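Local coordinates for protein phenylacetate-CoA oxygenase subunit PaaB (Ralstonia eutropha JMP134, PDB 3EGR) that forms the PaaB subunit of phenylacetate-CoA oxygenase, probably part of the multicomponent enzyme that oxidises the aromatic ring of phenylacetyl-CoA during phenylacetate degradation, at residues A[6-12]-A[24-30]. Numbering follows the deposited sequence.
Sequences EWPLWEV and HCGSLHA
Glu11 and His24 meet across two antiparallel strands in a His-carboxylate hydrogen bond, His24 NE2 to Glu11 OE1, 2.7 Å. Ser27 OG donates to the same Glu11 OE1 at 2.7 Å, but on its syn side, whereas the histidine takes the anti side. The two donors come from opposite faces of the carboxylate plane, and the ring stands 58° from it. A bend at chi2 (-55°) turns the Glu11 carboxylate over the neighbouring strand. A thiocyanate ion, probably from the crystallisation liquor, lies close by.

Backbone bonds pair Trp10 with Leu28 in both directions, and Ala30 N donates to Pro8 O. Further along, Val12 N reaches Gly26 O while Val12 O takes Cys25 N (3.0 Å), so Cys25 and Gly26 both face Val12, consistent with a beta bulge. Trp10 NE1 bonds Ala30 O (3.0 Å) from above the carbonyl plane.

Apolar packing differs on the two faces. Leu9 CD1 sits over the His29 ring, 3.6 Å from its centroid, a CH-pi contact; His29 NE2 also makes a weak hydrogen bond to Glu6 of a second subunit. On the other face, Val12 CG2 meets Leu28 CG at 4.0 Å, the side chains crossing at about a right angle. Helix 33-45 covers this Trp10, Val12 and Leu28 side of the beta hairpin, two strands of a three-stranded antiparallel sheet, completed by strand 52-57, in a small alpha+beta fold.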
ATOM      1  N   GLU A   6       0.739  -1.306 -16.720  1.00 26.97           N
ATOM      2  CA  GLU A   6      -0.343  -0.708 -15.927  1.00 23.68           C
ATOM      3  C   GLU A   6       0.053   0.692 -15.525  1.00 21.93           C
ATOM      4  O   GLU A   6       1.212   0.938 -15.240  1.00 21.11           O
ATOM      5  CB  GLU A   6      -0.601  -1.495 -14.639  1.00 23.02           C
ATOM      6  CG  GLU A   6      -1.016  -2.946 -14.844  1.00 22.43           C
ATOM      7  CD  GLU A   6      -2.477  -3.109 -15.232  1.00 21.16           C
ATOM      8  OE1 GLU A   6      -3.315  -2.312 -14.755  1.00 17.48           O
ATOM      9  OE2 GLU A   6      -2.779  -4.046 -16.009  1.00 21.88           O
ATOM     10  N   TRP A   7      -0.921   1.596 -15.485  1.00 21.81           N
ATOM     11  CA  TRP A   7      -0.695   2.994 -15.143  1.00 22.16           C
ATOM     12  C   TRP A   7      -1.673   3.413 -14.055  1.00 24.19           C
ATOM     13  O   TRP A   7      -2.581   4.218 -14.292  1.00 25.31           O
ATOM     14  CB  TRP A   7      -0.909   3.888 -16.356  1.00 21.35           C
ATOM     15  CG  TRP A   7       0.175   3.818 -17.366  1.00 20.91           C
ATOM     16  CD1 TRP A   7       0.445   2.783 -18.200  1.00 18.89           C
ATOM     17  CD2 TRP A   7       1.132   4.840 -17.665  1.00 21.23           C
ATOM     18  NE1 TRP A   7       1.517   3.083 -18.983  1.00 18.75           N
ATOM     19  CE2 TRP A   7       1.953   4.345 -18.690  1.00 19.77           C
ATOM     20  CE3 TRP A   7       1.361   6.135 -17.173  1.00 21.95           C
ATOM     21  CZ2 TRP A   7       2.993   5.092 -19.244  1.00 20.31           C
ATOM     22  CZ3 TRP A   7       2.397   6.877 -17.713  1.00 21.01           C
ATOM     23  CH2 TRP A   7       3.202   6.353 -18.743  1.00 21.28           C
ATOM     24  N   PRO A   8      -1.489   2.876 -12.848  1.00 23.73           N
ATOM     25  CA  PRO A   8      -2.406   3.188 -11.767  1.00 23.64           C
ATOM     26  C   PRO A   8      -2.367   4.666 -11.347  1.00 23.84           C
ATOM     27  O   PRO A   8      -1.457   5.417 -11.751  1.00 22.84           O
ATOM     28  CB  PRO A   8      -1.913   2.283 -10.634  1.00 23.76           C
ATOM     29  CG  PRO A   8      -0.483   2.047 -10.941  1.00 23.75           C
ATOM     30  CD  PRO A   8      -0.414   1.965 -12.419  1.00 23.39           C
ATOM     31  N   LEU A   9      -3.364   5.049 -10.547  1.00 22.36           N
ATOM     32  CA  LEU A   9      -3.535   6.417 -10.068  1.00 21.44           C
ATOM     33  C   LEU A   9      -2.712   6.638  -8.802  1.00 22.30           C
ATOM     34  O   LEU A   9      -2.639   5.760  -7.940  1.00 24.87           O
ATOM     35  CB  LEU A   9      -5.020   6.703  -9.789  1.00 18.97           C
ATOM     36  CG  LEU A   9      -5.366   8.167  -9.456  1.00 18.85           C
ATOM     37  CD1 LEU A   9      -5.268   9.028 -10.753  1.00 16.54           C
ATOM     38  CD2 LEU A   9      -6.736   8.275  -8.802  1.00 11.83           C
ATOM     39  N   TRP A  10      -2.083   7.812  -8.715  1.00 22.88           N
ATOM     40  CA  TRP A  10      -1.251   8.219  -7.570  1.00 21.34           C
ATOM     41  C   TRP A  10      -1.743   9.555  -7.068  1.00 21.83           C
ATOM     42  O   TRP A  10      -2.127  10.418  -7.858  1.00 22.65           O
ATOM     43  CB  TRP A  10       0.222   8.356  -7.976  1.00 21.53           C
ATOM     44  CG  TRP A  10       0.781   7.076  -8.547  1.00 22.54           C
ATOM     45  CD1 TRP A  10       0.546   6.585  -9.790  1.00 23.66           C
ATOM     46  CD2 TRP A  10       1.634   6.123  -7.892  1.00 21.52           C
ATOM     47  NE1 TRP A  10       1.188   5.393  -9.952  1.00 24.52           N
ATOM     48  CE2 TRP A  10       1.858   5.080  -8.799  1.00 22.32           C
ATOM     49  CE3 TRP A  10       2.232   6.053  -6.630  1.00 23.14           C
ATOM     50  CZ2 TRP A  10       2.655   3.971  -8.492  1.00 21.17           C
ATOM     51  CZ3 TRP A  10       3.027   4.935  -6.322  1.00 22.60           C
ATOM     52  CH2 TRP A  10       3.235   3.925  -7.257  1.00 21.49           C
ATOM     53  N   GLU A  11      -1.775   9.723  -5.756  1.00 23.08           N
ATOM     54  CA  GLU A  11      -2.032  11.035  -5.193  1.00 24.33           C
ATOM     55  C   GLU A  11      -0.696  11.692  -4.874  1.00 25.14           C
ATOM     56  O   GLU A  11       0.254  11.025  -4.427  1.00 25.03           O
ATOM     57  CB  GLU A  11      -2.903  10.940  -3.944  1.00 26.26           C
ATOM     58  CG  GLU A  11      -4.273  10.305  -4.170  1.00 25.92           C
ATOM     59  CD  GLU A  11      -5.076  10.986  -5.247  1.00 26.84           C
ATOM     60  OE1 GLU A  11      -4.934  12.212  -5.450  1.00 28.34           O
ATOM     61  OE2 GLU A  11      -5.876  10.290  -5.890  1.00 28.30           O
ATOM     62  N   VAL A  12      -0.633  12.997  -5.121  1.00 24.36           N
ATOM     63  CA  VAL A  12       0.591  13.760  -4.983  1.00 23.78           C
ATOM     64  C   VAL A  12       0.421  14.796  -3.870  1.00 24.68           C
ATOM     65  O   VAL A  12      -0.541  15.568  -3.869  1.00 26.19           O
ATOM     66  CB  VAL A  12       0.907  14.489  -6.306  1.00 22.48           C
ATOM     67  CG1 VAL A  12       2.153  15.366  -6.183  1.00 20.67           C
ATOM     68  CG2 VAL A  12       1.063  13.485  -7.424  1.00 21.80           C
ATOM     69  N   HIS A  24      -2.005  18.161  -0.385  1.00 26.22           N
ATOM     70  CA  HIS A  24      -2.435  17.438  -1.574  1.00 25.41           C
ATOM     71  C   HIS A  24      -2.637  18.422  -2.700  1.00 26.24           C
ATOM     72  O   HIS A  24      -3.370  19.395  -2.544  1.00 27.21           O
ATOM     73  CB  HIS A  24      -3.750  16.722  -1.305  1.00 24.25           C
ATOM     74  CG  HIS A  24      -4.247  15.912  -2.458  1.00 24.14           C
ATOM     75  ND1 HIS A  24      -5.523  16.043  -2.960  1.00 22.08           N
ATOM     76  CD2 HIS A  24      -3.651  14.939  -3.190  1.00 24.74           C
ATOM     77  CE1 HIS A  24      -5.686  15.195  -3.962  1.00 22.07           C
ATOM     78  NE2 HIS A  24      -4.568  14.509  -4.118  1.00 22.77           N
ATOM     79  N   CYS A  25      -2.002  18.176  -3.835  1.00 26.39           N
ATOM     80  CA  CYS A  25      -2.096  19.111  -4.952  1.00 27.04           C
ATOM     81  C   CYS A  25      -2.687  18.507  -6.234  1.00 26.13           C
ATOM     82  O   CYS A  25      -2.913  19.224  -7.198  1.00 26.23           O
ATOM     83  CB  CYS A  25      -0.725  19.748  -5.217  1.00 28.07           C
ATOM     84  SG  CYS A  25       0.531  18.594  -5.723  1.00 32.97           S
ATOM     85  N   GLY A  26      -2.963  17.203  -6.237  1.00 26.53           N
ATOM     86  CA  GLY A  26      -3.605  16.559  -7.375  1.00 25.22           C
ATOM     87  C   GLY A  26      -3.261  15.096  -7.498  1.00 26.06           C
ATOM     88  O   GLY A  26      -2.725  14.489  -6.552  1.00 26.23           O
ATOM     89  N   SER A  27      -3.558  14.554  -8.683  1.00 26.81           N
ATOM     90  CA  SER A  27      -3.389  13.134  -9.010  1.00 28.02           C
ATOM     91  C   SER A  27      -2.656  13.001 -10.311  1.00 27.19           C
ATOM     92  O   SER A  27      -2.611  13.948 -11.082  1.00 29.12           O
ATOM     93  CB  SER A  27      -4.745  12.478  -9.220  1.00 29.93           C
ATOM     94  OG  SER A  27      -5.517  12.613  -8.051  1.00 35.23           O
ATOM     95  N   LEU A  28      -2.107  11.820 -10.565  1.00 24.68           N
ATOM     96  CA  LEU A  28      -1.605  11.486 -11.880  1.00 23.26           C
ATOM     97  C   LEU A  28      -1.478   9.973 -12.035  1.00 23.35           C
ATOM     98  O   LEU A  28      -1.433   9.248 -11.044  1.00 24.74           O
ATOM     99  CB  LEU A  28      -0.271  12.199 -12.158  1.00 24.22           C
ATOM    100  CG  LEU A  28       0.860  12.054 -11.142  1.00 25.22           C
ATOM    101  CD1 LEU A  28       1.344  10.611 -11.087  1.00 22.58           C
ATOM    102  CD2 LEU A  28       2.009  13.018 -11.479  1.00 24.81           C
ATOM    103  N   HIS A  29      -1.454   9.504 -13.279  1.00 21.17           N
ATOM    104  CA  HIS A  29      -1.244   8.092 -13.564  1.00 21.03           C
ATOM    105  C   HIS A  29       0.191   7.830 -13.957  1.00 20.75           C
ATOM    106  O   HIS A  29       0.746   8.551 -14.794  1.00 20.44           O
ATOM    107  CB  HIS A  29      -2.155   7.628 -14.693  1.00 22.05           C
ATOM    108  CG  HIS A  29      -3.610   7.668 -14.348  1.00 21.18           C
ATOM    109  ND1 HIS A  29      -4.384   8.791 -14.537  1.00 21.06           N
ATOM    110  CD2 HIS A  29      -4.425   6.734 -13.810  1.00 20.87           C
ATOM    111  CE1 HIS A  29      -5.618   8.539 -14.143  1.00 21.82           C
ATOM    112  NE2 HIS A  29      -5.668   7.303 -13.684  1.00 21.11           N
ATOM    113  N   ALA A  30       0.779   6.788 -13.365  1.00 20.81           N
ATOM    114  CA  ALA A  30       2.195   6.447 -13.597  1.00 19.93           C
ATOM    115  C   ALA A  30       2.432   4.966 -13.383  1.00 18.50           C
ATOM    116  O   ALA A  30       1.691   4.311 -12.658  1.00 18.94           O
ATOM    117  CB  ALA A  30       3.108   7.263 -12.688  1.00 19.44           C
TER